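Local coordinates for protein putative acetamidase/formamidase (Yersinia enterocolitica subsp. palearctica serotype O:3, PDB 5UBU) that probably hydrolyses carbon-nitrogen bonds, other than peptide bonds, in linear amides such as acetamide or formamide, at residues B[50-55]-B[91-96]; B[98-103]-B[247-252]. All coordinates share one frame; numbering follows the deposited sequence.

Contact 1: residues B[50-55]-B[91-96]; sequences IEPGDR and IMINGA
Ile50 and Ile93 form a parallel beta bridge, the place where strand 48-50 and strand 87-93 run out together, each into a type II turn (Glu51 to Asp54 and Ile93 to Ala96). Two backbone bonds hold the bridge: Ile50 N gives its hydrogen to Met92 O at 2.7 Å, and Ile50 O takes the one on Asn94 N at 2.9 Å. The buried, close-packed side carries the isoleucines and Pro52. With chi1 at 66°, Ile50 CG1 sits between its own N and carbonyl carbon, which brings CD1 to within 3.9 Å of Ile91 CG2, while CG1 lies 4.1 Å from Ile93 CG1. Two residues on, Pro52 lays its ring across Ile93, CG meeting the CG2 branch at 3.7 Å. His26 and Leu28 of strand 25-28 cover Ile50 and Ile91, and Val245 of strand 239-248 lies against Ile93. Just behind the bridge the first turn is tied to itself: Asp54 OD2 accepts Glu51 N from above its carboxylate plane and also bonds His26 NE2, while OD1 pairs with Arg21. The other side is looser and open to solvent. There Glu51, bent at chi2 (-70°), runs alongside Asn94 in the same direction, and the amide hands a hydrogen lying in its own plane to the syn side of Glu51 OE2, tilted 29° out of the carboxylate plane, with Asn94 ND2 2.9 Å from OE2.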
loop_
_atom_site.group_PDB
_atom_site.type_symbol
_atom_site.label_atom_id
_atom_site.label_comp_id
_atom_site.label_asym_id
_atom_site.label_seq_id
_atom_site.Cartn_x
_atom_site.Cartn_y
_atom_site.Cartn_z
ATOM N N ILE B 50 29.883 19.245 -21.094
ATOM C CA ILE B 50 29.253 20.107 -22.093
ATOM C C ILE B 50 28.845 21.472 -21.542
ATOM O O ILE B 50 28.796 21.686 -20.328
ATOM C CB ILE B 50 27.976 19.435 -22.671
ATOM C CG1 ILE B 50 26.891 19.295 -21.601
ATOM C CG2 ILE B 50 28.300 18.066 -23.265
ATOM C CD1 ILE B 50 25.604 18.706 -22.131
ATOM N N GLU B 51 28.548 22.388 -22.459
ATOM C CA GLU B 51 28.068 23.723 -22.115
ATOM C C GLU B 51 26.533 23.683 -22.163
ATOM O O GLU B 51 25.958 22.923 -22.953
ATOM C CB GLU B 51 28.588 24.755 -23.117
ATOM C CG GLU B 51 30.093 24.989 -23.060
ATOM C CD GLU B 51 30.533 25.708 -21.804
ATOM O OE1 GLU B 51 29.690 26.319 -21.111
ATOM O OE2 GLU B 51 31.744 25.699 -21.505
ATOM N N PRO B 52 25.861 24.471 -21.298
ATOM C CA PRO B 52 24.406 24.483 -21.376
ATOM C C PRO B 52 23.981 24.941 -22.771
ATOM O O PRO B 52 24.506 25.932 -23.281
ATOM C CB PRO B 52 23.999 25.512 -20.313
ATOM C CG PRO B 52 25.118 25.532 -19.348
ATOM C CD PRO B 52 26.352 25.282 -20.169
ATOM N N GLY B 53 23.073 24.194 -23.385
ATOM C CA GLY B 53 22.597 24.511 -24.733
ATOM C C GLY B 53 23.138 23.545 -25.774
ATOM O O GLY B 53 22.609 23.472 -26.861
ATOM N N ASP B 54 24.213 22.829 -25.436
ATOM C CA ASP B 54 24.816 21.845 -26.345
ATOM C C ASP B 54 23.908 20.644 -26.599
ATOM O O ASP B 54 23.008 20.349 -25.820
ATOM C CB ASP B 54 26.152 21.306 -25.794
ATOM C CG ASP B 54 27.300 22.284 -25.915
ATOM O OD1 ASP B 54 27.139 23.373 -26.507
ATOM O OD2 ASP B 54 28.398 21.937 -25.424
ATOM N N ARG B 55 24.179 19.964 -27.707
ATOM C CA ARG B 55 23.452 18.770 -28.110
ATOM C C ARG B 55 24.344 17.550 -27.895
ATOM O O ARG B 55 25.572 17.650 -27.987
ATOM C CB ARG B 55 23.013 18.879 -29.576
ATOM C CG ARG B 55 21.869 19.858 -29.767
ATOM C CD ARG B 55 21.586 20.241 -31.204
ATOM N NE ARG B 55 21.059 19.085 -31.927
ATOM C CZ ARG B 55 21.696 18.407 -32.883
ATOM N NH1 ARG B 55 21.097 17.374 -33.461
ATOM N NH2 ARG B 55 22.899 18.778 -33.314
ATOM N N ILE B 91 27.273 12.848 -17.657
ATOM C CA ILE B 91 27.562 14.000 -18.496
ATOM C C ILE B 91 27.610 15.200 -17.555
ATOM O O ILE B 91 26.728 15.352 -16.717
ATOM C CB ILE B 91 26.470 14.202 -19.561
ATOM C CG1 ILE B 91 26.384 12.960 -20.454
ATOM C CG2 ILE B 91 26.751 15.451 -20.396
ATOM C CD1 ILE B 91 25.329 13.018 -21.536
HETATM N N MSE B 92 28.628 16.045 -17.689
HETATM C CA MSE B 92 28.767 17.228 -16.824
HETATM C C MSE B 92 28.334 18.477 -17.534
HETATM O O MSE B 92 28.702 18.693 -18.686
HETATM C CB MSE B 92 30.220 17.413 -16.398
HETATM C CG MSE B 92 30.858 16.120 -15.887
HETATM SE SE MSE B 92 30.050 15.556 -14.176
HETATM C CE MSE B 92 31.021 16.745 -12.927
ATOM N N ILE B 93 27.527 19.296 -16.864
ATOM C CA ILE B 93 27.062 20.551 -17.441
ATOM C C ILE B 93 27.826 21.665 -16.726
ATOM O O ILE B 93 27.761 21.783 -15.500
ATOM C CB ILE B 93 25.532 20.754 -17.319
ATOM C CG1 ILE B 93 24.753 19.668 -18.088
ATOM C CG2 ILE B 93 25.135 22.113 -17.878
ATOM C CD1 ILE B 93 24.811 18.277 -17.501
ATOM N N ASN B 94 28.551 22.462 -17.503
ATOM C CA ASN B 94 29.356 23.557 -16.984
ATOM C C ASN B 94 28.498 24.600 -16.263
ATOM O O ASN B 94 27.604 25.199 -16.861
ATOM C CB ASN B 94 30.129 24.222 -18.145
ATOM C CG ASN B 94 31.138 25.254 -17.666
ATOM O OD1 ASN B 94 31.367 25.412 -16.477
ATOM N ND2 ASN B 94 31.754 25.949 -18.597
ATOM N N GLY B 95 28.795 24.805 -14.977
ATOM C CA GLY B 95 28.081 25.771 -14.134
ATOM C C GLY B 95 26.995 25.189 -13.240
ATOM O O GLY B 95 26.542 25.858 -12.312
ATOM N N ALA B 96 26.579 23.950 -13.506
ATOM C CA ALA B 96 25.522 23.310 -12.709
ATOM C C ALA B 96 25.944 23.081 -11.257
ATOM O O ALA B 96 27.043 22.599 -10.989
ATOM C CB ALA B 96 25.095 21.996 -13.346
#

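Contact 2: residues B[98-103]-B[247-252]; sequences KGDVIA and LIKNWQ
Asp100 OD2 is held by two donors: Lys249 NZ reaches it in a 2.8 Å salt bridge on the syn side, and the backbone N of Glu97, just before 98-103, bonds it as well. The lysine gets there by folding back, with bends at chi2 and chi3 (-64° and -65°) that lay CD and CE beside the carboxylate. The other oxygen is used too, since Asn250 N points almost straight at Asp100 OD1, 2.9 Å away on the anti side; like the lysine, it comes in tilted from the carboxylate plane, here by 32°. Both oxygens thus fix the rotation of the carboxylate, which ties down the chain just after strand 239-248. Gly99 O continues the link by accepting Trp251 N at 2.9 Å, a noticeably bent bond. On the Trp251 face, Val101 pushes CG2 obliquely toward the indole, 3.6 Å from Trp251 CE3; Arg15 makes a cation-pi contact with that ring and Tyr206 meets it edge-to-face. Ile102 CD1 and Leu247 CD1 touch at 3.8 Å on the other face. Between the faces, Val101 and Ile248 form a hydrogen-bonded pair, followed by the non-hydrogen-bonded pair Ile102 and Leu247, the alternation characteristic of antiparallel strands, here 101-111 and 239-248, neighbours in the large mixed beta-sheet.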
loop_
_atom_site.group_PDB
_atom_site.type_symbol
_atom_site.label_atom_id
_atom_site.label_comp_id
_atom_site.label_asym_id
_atom_site.label_seq_id
_atom_site.Cartn_x
_atom_site.Cartn_y
_atom_site.Cartn_z
ATOM N N LYS B 98 24.081 22.544 -6.960
ATOM C CA LYS B 98 22.889 22.229 -6.179
ATOM C C LYS B 98 21.944 23.421 -6.133
ATOM O O LYS B 98 22.360 24.539 -5.843
ATOM C CB LYS B 98 23.277 21.778 -4.776
ATOM C CG LYS B 98 22.112 21.422 -3.880
ATOM C CD LYS B 98 22.660 20.842 -2.561
ATOM C CE LYS B 98 21.667 20.873 -1.407
ATOM N NZ LYS B 98 20.335 20.325 -1.764
ATOM N N GLY B 99 20.678 23.172 -6.442
ATOM C CA GLY B 99 19.659 24.215 -6.473
ATOM C C GLY B 99 19.250 24.541 -7.898
ATOM O O GLY B 99 18.226 25.196 -8.110
ATOM N N ASP B 100 20.069 24.110 -8.868
ATOM C CA ASP B 100 19.790 24.326 -10.293
ATOM C C ASP B 100 18.934 23.190 -10.837
ATOM O O ASP B 100 18.548 22.270 -10.101
ATOM C CB ASP B 100 21.092 24.436 -11.115
ATOM C CG ASP B 100 21.910 25.680 -10.768
ATOM O OD1 ASP B 100 21.368 26.583 -10.095
ATOM O OD2 ASP B 100 23.087 25.766 -11.194
ATOM N N VAL B 101 18.627 23.279 -12.127
ATOM C CA VAL B 101 17.827 22.280 -12.807
ATOM C C VAL B 101 18.393 22.017 -14.192
ATOM O O VAL B 101 18.741 22.957 -14.913
ATOM C CB VAL B 101 16.368 22.751 -12.957
ATOM C CG1 VAL B 101 15.567 21.809 -13.838
ATOM C CG2 VAL B 101 15.710 22.873 -11.593
ATOM N N ILE B 102 18.495 20.738 -14.552
ATOM C CA ILE B 102 18.962 20.351 -15.869
ATOM C C ILE B 102 17.717 20.151 -16.717
ATOM O O ILE B 102 16.816 19.419 -16.323
ATOM C CB ILE B 102 19.728 19.020 -15.846
ATOM C CG1 ILE B 102 20.959 19.108 -14.944
ATOM C CG2 ILE B 102 20.130 18.606 -17.260
ATOM C CD1 ILE B 102 21.997 20.131 -15.380
ATOM N N ALA B 103 17.663 20.813 -17.868
ATOM C CA ALA B 103 16.543 20.670 -18.788
ATOM C C ALA B 103 17.028 19.757 -19.902
ATOM O O ALA B 103 18.029 20.055 -20.546
ATOM C CB ALA B 103 16.123 22.022 -19.343
ATOM N N LEU B 247 20.579 24.538 -18.821
ATOM C CA LEU B 247 20.625 24.725 -17.380
ATOM C C LEU B 247 19.808 25.919 -16.923
ATOM O O LEU B 247 19.954 27.015 -17.462
ATOM C CB LEU B 247 22.080 24.952 -16.980
ATOM C CG LEU B 247 22.435 25.141 -15.505
ATOM C CD1 LEU B 247 22.155 23.869 -14.729
ATOM C CD2 LEU B 247 23.893 25.524 -15.377
ATOM N N ILE B 248 18.948 25.693 -15.926
ATOM C CA ILE B 248 18.115 26.738 -15.329
ATOM C C ILE B 248 18.689 26.963 -13.939
ATOM O O ILE B 248 18.778 26.043 -13.134
ATOM C CB ILE B 248 16.624 26.344 -15.255
ATOM C CG1 ILE B 248 16.047 26.165 -16.666
ATOM C CG2 ILE B 248 15.838 27.419 -14.510
ATOM C CD1 ILE B 248 14.706 25.466 -16.700
ATOM N N LYS B 249 19.079 28.196 -13.665
ATOM C CA LYS B 249 19.701 28.536 -12.397
ATOM C C LYS B 249 18.722 28.807 -11.274
ATOM O O LYS B 249 17.685 29.431 -11.476
ATOM C CB LYS B 249 20.577 29.782 -12.567
ATOM C CG LYS B 249 21.671 29.674 -13.627
ATOM C CD LYS B 249 22.741 28.623 -13.346
ATOM C CE LYS B 249 23.576 28.950 -12.111
ATOM N NZ LYS B 249 24.665 27.967 -11.902
ATOM N N ASN B 250 19.071 28.306 -10.092
ATOM C CA ASN B 250 18.331 28.539 -8.860
ATOM C C ASN B 250 16.801 28.368 -8.965
ATOM O O ASN B 250 16.043 29.312 -8.775
ATOM C CB ASN B 250 18.708 29.955 -8.374
ATOM C CG ASN B 250 18.298 30.231 -6.945
ATOM O OD1 ASN B 250 18.207 29.322 -6.114
ATOM N ND2 ASN B 250 18.089 31.504 -6.640
ATOM N N TRP B 251 16.377 27.147 -9.286
ATOM C CA TRP B 251 14.952 26.782 -9.395
ATOM C C TRP B 251 14.813 25.532 -8.535
ATOM O O TRP B 251 15.175 24.437 -8.948
ATOM C CB TRP B 251 14.547 26.586 -10.865
ATOM C CG TRP B 251 13.102 26.259 -11.093
ATOM C CD1 TRP B 251 12.036 26.761 -10.413
ATOM C CD2 TRP B 251 12.557 25.483 -12.167
ATOM N NE1 TRP B 251 10.863 26.279 -10.940
ATOM C CE2 TRP B 251 11.154 25.497 -12.024
ATOM C CE3 TRP B 251 13.122 24.760 -13.229
ATOM C CZ2 TRP B 251 10.301 24.805 -12.899
ATOM C CZ3 TRP B 251 12.268 24.063 -14.095
ATOM C CH2 TRP B 251 10.877 24.100 -13.924
ATOM N N GLN B 252 14.313 25.718 -7.316
ATOM C CA GLN B 252 14.247 24.618 -6.346
ATOM C C GLN B 252 13.116 23.651 -6.670
ATOM O O GLN B 252 11.951 24.036 -6.674
ATOM C CB GLN B 252 14.123 25.179 -4.905
ATOM C CG GLN B 252 14.787 24.328 -3.830
ATOM C CD GLN B 252 14.212 22.948 -3.559
ATOM O OE1 GLN B 252 12.997 22.745 -3.462
ATOM N NE2 GLN B 252 15.104 21.999 -3.372
#

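Overall arrangement
Contact 1 and contact 2 lie with their centres about 12 Å apart on one side of the chain's centre, and the chain runs directly from one to the other: strand 87-93 turns through Gly95 and Ala96 and continues into strand 101-111. They touch there. Gly95 O comes to 2.9 Å from Lys249 NZ, and Ala96 N packs at 3.6 Å against Leu247 CD2. The bridge of contact 1 lies in the smaller mixed sheet, while segment 50-55 leads on into strand 55-59 of the larger sheet that holds contact 2, so the two sheets meet at this corner. Neither contact supplies a sodium ligand; strand 214-222, which carries Asp220 and His222 of the sodium sites, pairs with strand 87-93 of contact 1.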